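PDB 4QYR: AT-less polyketide synthase from Streptomyces platensis subsp. rosaceus, which contributes here a ketosynthase domain with its following linker, a part that probably condenses acyl units during assembly of the antibiotic isomigrastatin. Local coordinates for residues 111-116 and 158-163; 122-127 and 173-178; 372-377 and 398-403; 486-491 and 508-513. All blocks are in the same frame, centred on the assembly; numbering follows the deposited sequence.

Contact 1 of 4, residues 111-116 and 158-163; sequences ARLPEN and YVLDVH
His163 leans against Glu115 just beyond the Schellman motif that ends helix 149-160, in the N-terminal half of the thiolase-like ketosynthase fold. Asp161, with positive phi, is the C-prime residue of that motif and turns the chain so that 160-163 runs beside 113-116, 24° apart in direction. The anchor is the carbonyl of Glu115, which accepts from His163 N at 2.6 Å, the donor lying nearly on the extension of the C=O bond. Followed outward, the His163 side chain stays with the same oxygen: CB is 3.4 Å from Glu115 O, CG passes somewhat farther off, and ND1 returns to it in a weak hydrogen bond of 3.4 Å. CG sits beside the backbone N (chi1 -56°), and this rotation brings ND1 and the main-chain N-H to one acceptor. Glu115 CB meets the ring at its edge, in plane, 3.8 Å from ND1; the carboxylate beyond it is poorly ordered. Next along the chains the two segments meet through aliphatic branches, Leu113 reaching over to Leu160 and Val162, with Leu103 of helix 90-106 packing against both leucines. Arg547 also binds here, through the carbonyl of Leu160. The turn also belongs to the dimer interface: Asp161 OD1 accepts from Arg272 N of the second subunit, and the His163 backbone bonds to that subunit too. A single methyl, Leu113 CD1, makes both apolar contacts, at 4.0 Å from Leu160 CD1 and 4.1 Å from Val162 CG1.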
loop_
_atom_site.group_PDB
_atom_site.type_symbol
_atom_site.label_atom_id
_atom_site.label_comp_id
_atom_site.label_asym_id
_atom_site.label_seq_id
_atom_site.Cartn_x
_atom_site.Cartn_y
_atom_site.Cartn_z
ATOM N N ALA A 111 15.805 -7.746 -18.641
ATOM C CA ALA A 111 15.585 -7.216 -19.978
ATOM C C ALA A 111 14.464 -7.924 -20.745
ATOM O O ALA A 111 14.130 -7.527 -21.864
ATOM C CB ALA A 111 16.878 -7.289 -20.776
ATOM N N ARG A 112 13.896 -8.976 -20.164
ATOM C CA ARG A 112 12.796 -9.672 -20.816
ATOM C C ARG A 112 11.472 -9.168 -20.245
ATOM O O ARG A 112 10.397 -9.376 -20.809
ATOM C CB ARG A 112 12.936 -11.178 -20.637
ATOM C CG ARG A 112 12.080 -11.971 -21.584
ATOM C CD ARG A 112 12.279 -13.456 -21.415
ATOM N NE ARG A 112 11.479 -14.199 -22.379
ATOM C CZ ARG A 112 10.716 -15.238 -22.066
ATOM N NH1 ARG A 112 10.656 -15.652 -20.807
ATOM N NH2 ARG A 112 10.006 -15.853 -23.007
ATOM N N LEU A 113 11.563 -8.490 -19.113
ATOM C CA LEU A 113 10.402 -7.891 -18.501
ATOM C C LEU A 113 9.903 -6.758 -19.349
ATOM O O LEU A 113 10.703 -6.022 -19.928
ATOM C CB LEU A 113 10.739 -7.368 -17.107
ATOM C CG LEU A 113 11.122 -8.366 -16.024
ATOM C CD1 LEU A 113 11.408 -7.586 -14.761
ATOM C CD2 LEU A 113 9.987 -9.368 -15.842
ATOM N N PRO A 114 8.578 -6.606 -19.424
ATOM C CA PRO A 114 7.948 -5.430 -20.025
ATOM C C PRO A 114 8.335 -4.229 -19.211
ATOM O O PRO A 114 8.609 -4.394 -18.026
ATOM C CB PRO A 114 6.459 -5.705 -19.896
ATOM C CG PRO A 114 6.349 -7.130 -19.488
ATOM C CD PRO A 114 7.598 -7.513 -18.816
ATOM N N GLU A 115 8.349 -3.042 -19.799
ATOM C CA GLU A 115 8.745 -1.882 -19.025
ATOM C C GLU A 115 7.652 -1.470 -18.025
ATOM O O GLU A 115 7.933 -0.812 -17.022
ATOM C CB GLU A 115 9.109 -0.720 -19.942
ATOM C CG GLU A 115 7.979 -0.229 -20.805
ATOM C CD GLU A 115 8.416 0.933 -21.675
ATOM O OE1 GLU A 115 8.831 1.968 -21.103
ATOM O OE2 GLU A 115 8.361 0.809 -22.923
ATOM N N ASN A 116 6.407 -1.846 -18.266
ATOM C CA ASN A 116 5.426 -1.541 -17.249
ATOM C C ASN A 116 5.176 -2.776 -16.383
ATOM O O ASN A 116 4.109 -3.376 -16.375
ATOM C CB ASN A 116 4.125 -0.990 -17.857
ATOM C CG ASN A 116 3.372 -2.002 -18.669
ATOM O OD1 ASN A 116 3.927 -3.004 -19.117
ATOM N ND2 ASN A 116 2.080 -1.759 -18.842
ATOM N N TYR A 158 13.915 -0.007 -9.255
ATOM C CA TYR A 158 15.180 0.605 -9.685
ATOM C C TYR A 158 16.140 -0.453 -10.240
ATOM O O TYR A 158 16.725 -0.287 -11.307
ATOM C CB TYR A 158 15.833 1.348 -8.532
ATOM C CG TYR A 158 17.163 1.992 -8.855
ATOM C CD1 TYR A 158 17.224 3.242 -9.438
ATOM C CD2 TYR A 158 18.367 1.352 -8.566
ATOM C CE1 TYR A 158 18.438 3.842 -9.728
ATOM C CE2 TYR A 158 19.595 1.937 -8.867
ATOM C CZ TYR A 158 19.617 3.187 -9.443
ATOM O OH TYR A 158 20.811 3.807 -9.750
ATOM N N VAL A 159 16.294 -1.558 -9.525
ATOM C CA VAL A 159 17.196 -2.617 -9.982
ATOM C C VAL A 159 16.755 -3.224 -11.322
ATOM O O VAL A 159 17.581 -3.501 -12.176
ATOM C CB VAL A 159 17.332 -3.720 -8.916
ATOM C CG1 VAL A 159 17.882 -4.975 -9.512
ATOM C CG2 VAL A 159 18.231 -3.231 -7.783
ATOM N N LEU A 160 15.455 -3.372 -11.523
ATOM C CA LEU A 160 14.930 -4.019 -12.710
ATOM C C LEU A 160 14.629 -3.059 -13.849
ATOM O O LEU A 160 14.336 -3.491 -14.958
ATOM C CB LEU A 160 13.661 -4.772 -12.349
ATOM C CG LEU A 160 13.895 -5.820 -11.255
ATOM C CD1 LEU A 160 12.673 -6.693 -11.055
ATOM C CD2 LEU A 160 15.123 -6.654 -11.596
ATOM N N ASP A 161 14.714 -1.762 -13.575
ATOM C CA ASP A 161 14.321 -0.727 -14.530
ATOM C C ASP A 161 12.917 -0.957 -15.092
ATOM O O ASP A 161 12.716 -1.000 -16.297
ATOM C CB ASP A 161 15.335 -0.624 -15.675
ATOM C CG ASP A 161 15.031 0.530 -16.644
ATOM O OD1 ASP A 161 14.603 1.622 -16.192
ATOM O OD2 ASP A 161 15.210 0.330 -17.871
ATOM N N VAL A 162 11.938 -1.099 -14.217
ATOM C CA VAL A 162 10.559 -1.170 -14.677
ATOM C C VAL A 162 9.749 0.033 -14.151
ATOM O O VAL A 162 10.194 0.715 -13.241
ATOM C CB VAL A 162 9.927 -2.463 -14.239
ATOM C CG1 VAL A 162 10.765 -3.587 -14.728
ATOM C CG2 VAL A 162 9.846 -2.484 -12.738
ATOM N N HIS A 163 8.572 0.277 -14.725
ATOM C CA HIS A 163 7.851 1.524 -14.518
ATOM C C HIS A 163 6.403 1.350 -14.117
ATOM O O HIS A 163 5.626 2.301 -14.171
ATOM C CB HIS A 163 7.901 2.352 -15.792
ATOM C CG HIS A 163 9.288 2.625 -16.262
ATOM N ND1 HIS A 163 9.878 1.911 -17.284
ATOM C CD2 HIS A 163 10.218 3.509 -15.830
ATOM C CE1 HIS A 163 11.109 2.353 -17.466
ATOM N NE2 HIS A 163 11.342 3.316 -16.590
#

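Contact 2 of 4, residues 122-127 and 173-178; sequences GVSGSD and CSSSLV
Ser175 OG, which faces Ser124 across the contact, is held by its own chain: it bonds to Thr171 N and Ala172 O, and weakly to Val169 O. With OG beside the backbone N (chi1 -69°), the hydroxyl is turned back to the loop that leads into helix 175-189. Ser124 OG lies 3.7 Å from Ser175 OG, a separation at which the two hydroxyls are neighbours only, and its bonds go to Ser356 OG and Asp170 OD1. The nearest CA pair is Gly122, the last residue of strand 117-122, and Ser176, 4.6 Å apart. Having no side chain, Gly122 lets the first turn of the helix settle on the strand end: Ser175 CB touches Gly122 CA at 3.8 Å and lies 4.1 Å from Val123 N. Gly122 keeps its backbone bonds to strand 194-201, and Val123 bonds to Val169. Ser176 turns its hydroxyl elsewhere, to Leu360 N. The segment 173-178 begins with the Cys-Ser-Ser-Ser of the ketosynthase signature, whose cysteine carries the acyl group in related enzymes; the CB of Cys173 is directed away from 122-127, and its side chain touches His353 and Phe425. Strand end and helix therefore meet by carbon packing, while the hydroxyls of Ser124, Ser175 and Ser176 find their partners outside the two segments, in the 169-172 region, Ser356 and helix 358-372.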
loop_
_atom_site.group_PDB
_atom_site.type_symbol
_atom_site.label_atom_id
_atom_site.label_comp_id
_atom_site.label_asym_id
_atom_site.label_seq_id
_atom_site.Cartn_x
_atom_site.Cartn_y
_atom_site.Cartn_z
ATOM N N GLY A 122 4.920 -7.142 0.300
ATOM C CA GLY A 122 4.358 -6.973 1.627
ATOM C C GLY A 122 5.457 -6.969 2.655
ATOM O O GLY A 122 6.410 -7.744 2.542
ATOM N N VAL A 123 5.323 -6.103 3.655
ATOM C CA VAL A 123 6.340 -5.922 4.690
ATOM C C VAL A 123 5.707 -5.152 5.838
ATOM O O VAL A 123 4.915 -4.245 5.595
ATOM C CB VAL A 123 7.561 -5.168 4.129
ATOM C CG1 VAL A 123 7.110 -3.891 3.452
ATOM C CG2 VAL A 123 8.550 -4.849 5.221
ATOM N N SER A 124 6.029 -5.497 7.083
ATOM C CA SER A 124 5.378 -4.835 8.220
ATOM C C SER A 124 6.305 -4.172 9.232
ATOM O O SER A 124 6.031 -3.070 9.686
ATOM C CB SER A 124 4.486 -5.827 8.962
ATOM O OG SER A 124 3.403 -6.221 8.135
ATOM N N GLY A 125 7.395 -4.823 9.603
ATOM C CA GLY A 125 8.190 -4.297 10.690
ATOM C C GLY A 125 9.412 -3.518 10.290
ATOM O O GLY A 125 10.000 -3.770 9.249
ATOM N N SER A 126 9.793 -2.561 11.123
ATOM C CA SER A 126 11.100 -1.928 11.009
ATOM C C SER A 126 11.986 -2.378 12.163
ATOM O O SER A 126 12.553 -1.563 12.883
ATOM C CB SER A 126 10.968 -0.406 10.995
ATOM O OG SER A 126 9.993 -0.002 10.056
ATOM N N ASP A 127 12.081 -3.685 12.349
ATOM C CA ASP A 127 12.834 -4.220 13.467
ATOM C C ASP A 127 14.302 -3.767 13.433
ATOM O O ASP A 127 14.848 -3.385 14.455
ATOM C CB ASP A 127 12.748 -5.750 13.481
ATOM C CG ASP A 127 11.409 -6.266 14.010
ATOM O OD1 ASP A 127 10.416 -5.491 14.039
ATOM O OD2 ASP A 127 11.357 -7.456 14.411
ATOM N N CYS A 173 -0.743 -9.022 8.985
ATOM C CA CYS A 173 -0.490 -10.451 8.821
ATOM C C CYS A 173 -0.907 -10.969 7.444
ATOM O O CYS A 173 -0.624 -12.108 7.087
ATOM C CB CYS A 173 -1.211 -11.219 9.937
ATOM S SG CYS A 173 -0.949 -10.461 11.577
ATOM N N SER A 174 -1.579 -10.128 6.670
ATOM C CA SER A 174 -2.079 -10.549 5.370
ATOM C C SER A 174 -1.382 -9.837 4.212
ATOM O O SER A 174 -1.799 -9.959 3.058
ATOM C CB SER A 174 -3.572 -10.302 5.282
ATOM O OG SER A 174 -3.820 -8.920 5.394
ATOM N N SER A 175 -0.314 -9.110 4.521
ATOM C CA SER A 175 0.285 -8.213 3.556
ATOM C C SER A 175 0.585 -8.889 2.224
ATOM O O SER A 175 0.102 -8.436 1.170
ATOM C CB SER A 175 1.537 -7.592 4.140
ATOM O OG SER A 175 1.170 -6.695 5.185
ATOM N N SER A 176 1.325 -9.992 2.254
ATOM C CA SER A 176 1.708 -10.625 1.002
ATOM C C SER A 176 0.497 -11.174 0.236
ATOM O O SER A 176 0.518 -11.209 -0.989
ATOM C CB SER A 176 2.737 -11.729 1.237
ATOM O OG SER A 176 2.163 -12.861 1.871
ATOM N N LEU A 177 -0.582 -11.562 0.909
ATOM C CA LEU A 177 -1.717 -12.039 0.113
ATOM C C LEU A 177 -2.382 -10.861 -0.616
ATOM O O LEU A 177 -2.708 -10.943 -1.797
ATOM C CB LEU A 177 -2.742 -12.802 0.966
ATOM C CG LEU A 177 -3.410 -13.876 0.096
ATOM C CD1 LEU A 177 -2.339 -14.659 -0.637
ATOM C CD2 LEU A 177 -4.296 -14.822 0.876
ATOM N N VAL A 178 -2.558 -9.752 0.089
ATOM C CA VAL A 178 -3.028 -8.529 -0.538
ATOM C C VAL A 178 -2.127 -8.064 -1.714
ATOM O O VAL A 178 -2.616 -7.576 -2.738
ATOM C CB VAL A 178 -3.114 -7.432 0.495
ATOM C CG1 VAL A 178 -3.686 -6.189 -0.127
ATOM C CG2 VAL A 178 -3.977 -7.914 1.656
#

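Contact 3 of 4, residues 372-377 and 398-403; sequences HRELPP and RELRRW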
loop_
_atom_site.group_PDB
_atom_site.type_symbol
_atom_site.label_atom_id
_atom_site.label_comp_id
_atom_site.label_asym_id
_atom_site.label_seq_id
_atom_site.Cartn_x
_atom_site.Cartn_y
_atom_site.Cartn_z
ATOM N N HIS A 372 3.076 -31.771 -7.072
ATOM C CA HIS A 372 3.311 -33.135 -6.634
ATOM C C HIS A 372 2.033 -33.906 -6.366
ATOM O O HIS A 372 2.089 -35.037 -5.916
ATOM C CB HIS A 372 4.168 -33.130 -5.379
ATOM C CG HIS A 372 5.567 -32.664 -5.617
ATOM N ND1 HIS A 372 5.944 -31.348 -5.478
ATOM C CD2 HIS A 372 6.678 -33.341 -5.994
ATOM C CE1 HIS A 372 7.232 -31.232 -5.756
ATOM N NE2 HIS A 372 7.700 -32.428 -6.066
ATOM N N ARG A 373 0.894 -33.277 -6.638
ATOM C CA ARG A 373 -0.418 -33.896 -6.458
ATOM C C ARG A 373 -0.541 -34.604 -5.113
ATOM O O ARG A 373 -1.078 -35.696 -5.033
ATOM C CB ARG A 373 -0.704 -34.861 -7.606
ATOM C CG ARG A 373 -0.966 -34.150 -8.918
ATOM C CD ARG A 373 -0.928 -35.103 -10.092
ATOM N NE ARG A 373 0.388 -35.726 -10.274
ATOM C CZ ARG A 373 0.580 -37.024 -10.537
ATOM N NH1 ARG A 373 -0.465 -37.847 -10.625
ATOM N NH2 ARG A 373 1.813 -37.508 -10.692
ATOM N N GLU A 374 -0.028 -33.969 -4.064
ATOM C CA GLU A 374 -0.067 -34.510 -2.710
ATOM C C GLU A 374 -0.462 -33.439 -1.679
ATOM O O GLU A 374 -0.166 -32.259 -1.840
ATOM C CB GLU A 374 1.291 -35.100 -2.332
ATOM C CG GLU A 374 1.656 -36.376 -3.051
ATOM C CD GLU A 374 3.078 -36.814 -2.753
ATOM O OE1 GLU A 374 3.816 -35.988 -2.176
ATOM O OE2 GLU A 374 3.453 -37.967 -3.083
ATOM N N LEU A 375 -1.120 -33.856 -0.607
ATOM C CA LEU A 375 -1.410 -32.967 0.505
ATOM C C LEU A 375 -0.640 -33.417 1.749
ATOM O O LEU A 375 -0.744 -34.573 2.163
ATOM C CB LEU A 375 -2.916 -32.943 0.773
ATOM C CG LEU A 375 -3.736 -32.287 -0.340
ATOM C CD1 LEU A 375 -5.219 -32.304 -0.055
ATOM C CD2 LEU A 375 -3.255 -30.867 -0.518
ATOM N N PRO A 376 0.149 -32.511 2.347
ATOM C CA PRO A 376 0.965 -32.851 3.520
ATOM C C PRO A 376 0.181 -32.819 4.845
ATOM O O PRO A 376 -0.846 -32.164 4.958
ATOM C CB PRO A 376 2.060 -31.762 3.516
ATOM C CG PRO A 376 1.876 -30.989 2.262
ATOM C CD PRO A 376 0.436 -31.147 1.885
ATOM N N PRO A 377 0.694 -33.509 5.863
ATOM C CA PRO A 377 0.035 -33.571 7.172
ATOM C C PRO A 377 0.002 -32.247 7.924
ATOM O O PRO A 377 0.936 -31.459 7.826
ATOM C CB PRO A 377 0.898 -34.568 7.936
ATOM C CG PRO A 377 2.259 -34.400 7.314
ATOM C CD PRO A 377 1.977 -34.237 5.861
ATOM N N ARG A 398 -4.370 -34.780 8.339
ATOM C CA ARG A 398 -3.355 -35.051 9.346
ATOM C C ARG A 398 -2.475 -36.198 8.871
ATOM O O ARG A 398 -1.611 -36.690 9.600
ATOM C CB ARG A 398 -4.019 -35.366 10.684
ATOM C CG ARG A 398 -4.974 -34.283 11.126
ATOM C CD ARG A 398 -5.667 -34.641 12.424
ATOM N NE ARG A 398 -6.766 -35.588 12.249
ATOM C CZ ARG A 398 -7.521 -36.042 13.247
ATOM N NH1 ARG A 398 -7.299 -35.628 14.484
ATOM N NH2 ARG A 398 -8.500 -36.901 13.013
ATOM N N GLU A 399 -2.710 -36.603 7.626
ATOM C CA GLU A 399 -2.099 -37.788 7.043
ATOM C C GLU A 399 -1.694 -37.500 5.600
ATOM O O GLU A 399 -2.537 -37.144 4.778
ATOM C CB GLU A 399 -3.067 -38.980 7.078
ATOM C CG GLU A 399 -4.449 -38.795 6.356
ATOM C CD GLU A 399 -5.434 -37.799 7.017
ATOM O OE1 GLU A 399 -5.047 -37.067 7.944
ATOM O OE2 GLU A 399 -6.620 -37.750 6.609
ATOM N N LEU A 400 -0.413 -37.637 5.286
ATOM C CA LEU A 400 0.059 -37.434 3.920
ATOM C C LEU A 400 -0.746 -38.242 2.903
ATOM O O LEU A 400 -0.742 -39.479 2.933
ATOM C CB LEU A 400 1.533 -37.809 3.827
ATOM C CG LEU A 400 2.147 -37.829 2.425
ATOM C CD1 LEU A 400 2.105 -36.456 1.788
ATOM C CD2 LEU A 400 3.567 -38.345 2.489
ATOM N N ARG A 401 -1.440 -37.553 2.005
ATOM C CA ARG A 401 -2.318 -38.240 1.062
ATOM C C ARG A 401 -2.122 -37.783 -0.378
ATOM O O ARG A 401 -1.682 -36.672 -0.629
ATOM C CB ARG A 401 -3.784 -38.044 1.459
ATOM C CG ARG A 401 -4.384 -36.760 0.935
ATOM C CD ARG A 401 -5.902 -36.774 0.941
ATOM N NE ARG A 401 -6.479 -36.670 2.282
ATOM C CZ ARG A 401 -7.605 -36.008 2.547
ATOM N NH1 ARG A 401 -8.253 -35.384 1.561
ATOM N NH2 ARG A 401 -8.073 -35.950 3.791
ATOM N N ARG A 402 -2.446 -38.652 -1.325
ATOM C CA ARG A 402 -2.492 -38.257 -2.724
ATOM C C ARG A 402 -3.599 -37.234 -2.878
ATOM O O ARG A 402 -4.636 -37.341 -2.239
ATOM C CB ARG A 402 -2.724 -39.466 -3.635
ATOM C CG ARG A 402 -2.563 -39.183 -5.120
ATOM C CD ARG A 402 -1.635 -40.201 -5.808
ATOM N NE ARG A 402 -2.226 -41.534 -5.920
ATOM C CZ ARG A 402 -1.616 -42.573 -6.490
ATOM N NH1 ARG A 402 -0.397 -42.424 -6.995
ATOM N NH2 ARG A 402 -2.218 -43.760 -6.561
ATOM N N TRP A 403 -3.370 -36.221 -3.697
ATOM C CA TRP A 403 -4.387 -35.212 -3.934
ATOM C C TRP A 403 -5.152 -35.562 -5.204
ATOM O O TRP A 403 -4.680 -35.325 -6.313
ATOM C CB TRP A 403 -3.753 -33.822 -4.037
ATOM C CG TRP A 403 -4.748 -32.714 -4.070
ATOM C CD1 TRP A 403 -6.105 -32.836 -4.056
ATOM C CD2 TRP A 403 -4.475 -31.306 -4.112
ATOM N NE1 TRP A 403 -6.695 -31.598 -4.093
ATOM C CE2 TRP A 403 -5.718 -30.641 -4.129
ATOM C CE3 TRP A 403 -3.301 -30.543 -4.138
ATOM C CZ2 TRP A 403 -5.822 -29.254 -4.174
ATOM C CZ3 TRP A 403 -3.408 -29.155 -4.173
ATOM C CH2 TRP A 403 -4.658 -28.531 -4.192
#
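Trp403 N donates to Arg373 O at 2.7 Å, its nitrogen standing above the carbonyl plane. The other two cross-strand bonds are the reciprocal pair of an antiparallel ladder: Leu375 N to Arg401 O at 2.9 Å and Arg401 N to Leu375 O at 3.1 Å, both nearly straight (169° and 165° at the hydrogen). They make Leu375 and Arg401 a hydrogen-bonded pair and leave Glu374 and Arg402 a non-hydrogen-bonded one, in a two-stranded ribbon separate from the main sheet. Arg373 has already ended helix 358-372 with a Schellman motif, so the ribbon starts directly from the helix. Leu375 carries the packing. Its CD2 lies over one face of the Trp403 indole, offset toward the rim, in a CH-pi contact 4.0 Å from the centre of the six-membered ring. The CG of Trp403 is anti to its backbone N (chi1 -171°), which folds the ring back across the ribbon, and Leu375 CB also meets Arg401 CG along its aliphatic stem. Leu400 CD1 rests 3.4 Å from Leu375 O. Farther along, Pro377 CD and Leu400 CB lie side by side, 4.1 Å apart. Glu374 OE1 forms a salt bridge with Arg32, and Arg401 NH2 forms one with Glu395. Helix 24-33 packs on Glu374, Pro376 and Leu400, with Trp28 against the first two, while Trp403 fits among Ala369 and Met370 of helix 358-372 and Tyr302 of strand 302-304, which Leu375 touches as well.

Contact 4 of 4, residues 486-491 and 508-513; sequences PDLADL and FVVGSM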
loop_
_atom_site.group_PDB
_atom_site.type_symbol
_atom_site.label_atom_id
_atom_site.label_comp_id
_atom_site.label_asym_id
_atom_site.label_seq_id
_atom_site.Cartn_x
_atom_site.Cartn_y
_atom_site.Cartn_z
ATOM N N PRO A 486 15.691 -31.443 -18.965
ATOM C CA PRO A 486 15.114 -30.447 -19.860
ATOM C C PRO A 486 15.454 -30.799 -21.283
ATOM O O PRO A 486 16.478 -31.417 -21.539
ATOM C CB PRO A 486 15.799 -29.142 -19.439
ATOM C CG PRO A 486 16.378 -29.424 -18.096
ATOM C CD PRO A 486 16.746 -30.870 -18.117
ATOM N N ASP A 487 14.569 -30.429 -22.190
ATOM C CA ASP A 487 14.877 -30.410 -23.601
ATOM C C ASP A 487 16.063 -29.475 -23.796
ATOM O O ASP A 487 16.178 -28.460 -23.108
ATOM C CB ASP A 487 13.660 -29.942 -24.386
ATOM C CG ASP A 487 13.836 -30.063 -25.869
ATOM O OD1 ASP A 487 14.943 -29.782 -26.379
ATOM O OD2 ASP A 487 12.844 -30.443 -26.528
ATOM N N LEU A 488 16.934 -29.806 -24.738
ATOM C CA LEU A 488 18.186 -29.087 -24.868
ATOM C C LEU A 488 17.988 -27.640 -25.330
ATOM O O LEU A 488 18.446 -26.710 -24.662
ATOM C CB LEU A 488 19.109 -29.834 -25.823
ATOM C CG LEU A 488 20.593 -29.461 -25.846
ATOM C CD1 LEU A 488 21.359 -30.713 -26.139
ATOM C CD2 LEU A 488 20.892 -28.435 -26.904
ATOM N N ALA A 489 17.310 -27.445 -26.460
ATOM C CA ALA A 489 17.081 -26.099 -26.975
ATOM C C ALA A 489 16.307 -25.256 -25.977
ATOM O O ALA A 489 16.446 -24.039 -25.950
ATOM C CB ALA A 489 16.354 -26.146 -28.283
ATOM N N ASP A 490 15.493 -25.906 -25.157
ATOM C CA ASP A 490 14.725 -25.214 -24.132
ATOM C C ASP A 490 15.640 -24.760 -22.998
ATOM O O ASP A 490 15.462 -23.675 -22.421
ATOM C CB ASP A 490 13.615 -26.122 -23.586
ATOM C CG ASP A 490 12.314 -26.011 -24.376
ATOM O OD1 ASP A 490 11.449 -26.911 -24.238
ATOM O OD2 ASP A 490 12.160 -25.021 -25.124
ATOM N N LEU A 491 16.613 -25.619 -22.688
ATOM C CA LEU A 491 17.624 -25.337 -21.675
ATOM C C LEU A 491 18.471 -24.180 -22.151
ATOM O O LEU A 491 18.703 -23.220 -21.405
ATOM C CB LEU A 491 18.476 -26.584 -21.399
ATOM C CG LEU A 491 19.794 -26.606 -20.615
ATOM C CD1 LEU A 491 20.996 -26.399 -21.505
ATOM C CD2 LEU A 491 19.788 -25.620 -19.458
ATOM N N PHE A 508 29.753 -22.055 -24.870
ATOM C CA PHE A 508 30.182 -23.156 -25.727
ATOM C C PHE A 508 29.015 -23.706 -26.526
ATOM O O PHE A 508 27.903 -23.248 -26.354
ATOM C CB PHE A 508 30.853 -24.267 -24.912
ATOM C CG PHE A 508 29.994 -24.868 -23.841
ATOM C CD1 PHE A 508 29.464 -26.134 -23.995
ATOM C CD2 PHE A 508 29.768 -24.198 -22.653
ATOM C CE1 PHE A 508 28.693 -26.705 -22.995
ATOM C CE2 PHE A 508 29.000 -24.762 -21.650
ATOM C CZ PHE A 508 28.459 -26.012 -21.819
ATOM N N VAL A 509 29.270 -24.665 -27.417
ATOM C CA VAL A 509 28.234 -25.202 -28.309
ATOM C C VAL A 509 28.140 -26.729 -28.259
ATOM O O VAL A 509 29.138 -27.434 -28.415
ATOM C CB VAL A 509 28.463 -24.767 -29.779
ATOM C CG1 VAL A 509 27.427 -25.397 -30.687
ATOM C CG2 VAL A 509 28.402 -23.260 -29.899
ATOM N N VAL A 510 26.926 -27.228 -28.037
ATOM C CA VAL A 510 26.689 -28.661 -27.912
ATOM C C VAL A 510 25.710 -29.175 -28.959
ATOM O O VAL A 510 24.987 -28.395 -29.592
ATOM C CB VAL A 510 26.122 -29.024 -26.533
ATOM C CG1 VAL A 510 27.059 -28.568 -25.428
ATOM C CG2 VAL A 510 24.739 -28.424 -26.373
ATOM N N GLY A 511 25.686 -30.495 -29.120
ATOM C CA GLY A 511 24.702 -31.153 -29.958
ATOM C C GLY A 511 23.847 -32.108 -29.149
ATOM O O GLY A 511 22.798 -32.545 -29.604
ATOM N N SER A 512 24.313 -32.431 -27.948
ATOM C CA SER A 512 23.631 -33.349 -27.045
ATOM C C SER A 512 23.820 -32.850 -25.641
ATOM O O SER A 512 24.402 -31.788 -25.447
ATOM C CB SER A 512 24.186 -34.757 -27.154
ATOM O OG SER A 512 25.425 -34.833 -26.467
HETATM N N MSE A 513 23.373 -33.608 -24.648
HETATM C CA MSE A 513 23.415 -33.040 -23.317
HETATM C C MSE A 513 24.503 -33.669 -22.437
HETATM O O MSE A 513 24.833 -33.139 -21.377
HETATM C CB MSE A 513 22.057 -33.150 -22.638
HETATM C CG MSE A 513 21.911 -32.111 -21.516
HETATM SE SE MSE A 513 20.611 -32.433 -20.125
HETATM C CE MSE A 513 21.871 -32.863 -18.707
#
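Leu488 drives its branched end into the turn after strand 504-510, and it gives the largest share of the surface buried between the two segments. Its CD2 meets Val510 CG2 at 3.9 Å, the two side chains passing at an angle. CD1, the other branch, lies beside the Ser512 carbonyl and 4.3 Å from Met513 CB. A chi1 of -165° places CG of Leu488 beside the carbonyl carbon, which sends the two methyls toward 510-513. Gln453 of strand 453-459 adds a further wall to Leu488, and Val516 of helix 513-524 packs on Val510. These pieces belong to the linker that follows the ketosynthase, an alpha/beta unit in which strand 504-510 is the middle of a three-stranded antiparallel sheet; the contact sets the N-terminal turn of helix 488-497 against the end of that strand. Asp487 caps the turn, its OD1 accepting weakly from Ala489 N at 3.3 Å. A looser end of the contact lies at Met513, a selenomethionine, whose selenium comes no nearer to Pro486 O than 4.5 Å; Pro486 itself leans on Val591. The solvent side is at Gly511, which is exposed and adds little beyond a backbone edge near Leu488 CD1, whereas the Ser512 hydroxyl bonds to Asp515 OD1 of helix 513-524.

How the contacts relate
From the N terminus, contact 1 opens at 111-116, ahead of strand 117-122, and contact 2 opens at that strand's far end. Contact 1 closes at 158-163 before contact 2 closes at 173-178, so the two loops cross, and between them they tie both ends of the strand to helices 149-160 and 175-189. Contact 3 follows in series, closing a short loop that contains strand 394-396, at an edge of the main sheet. Contact 4 comes last, within the linker, about 41 Å from contact 2 between centres. It does not touch contact 1, but Arg112, in the 111-116 segment, packs on Phe493 and Val497 of the helix that starts in contact 4.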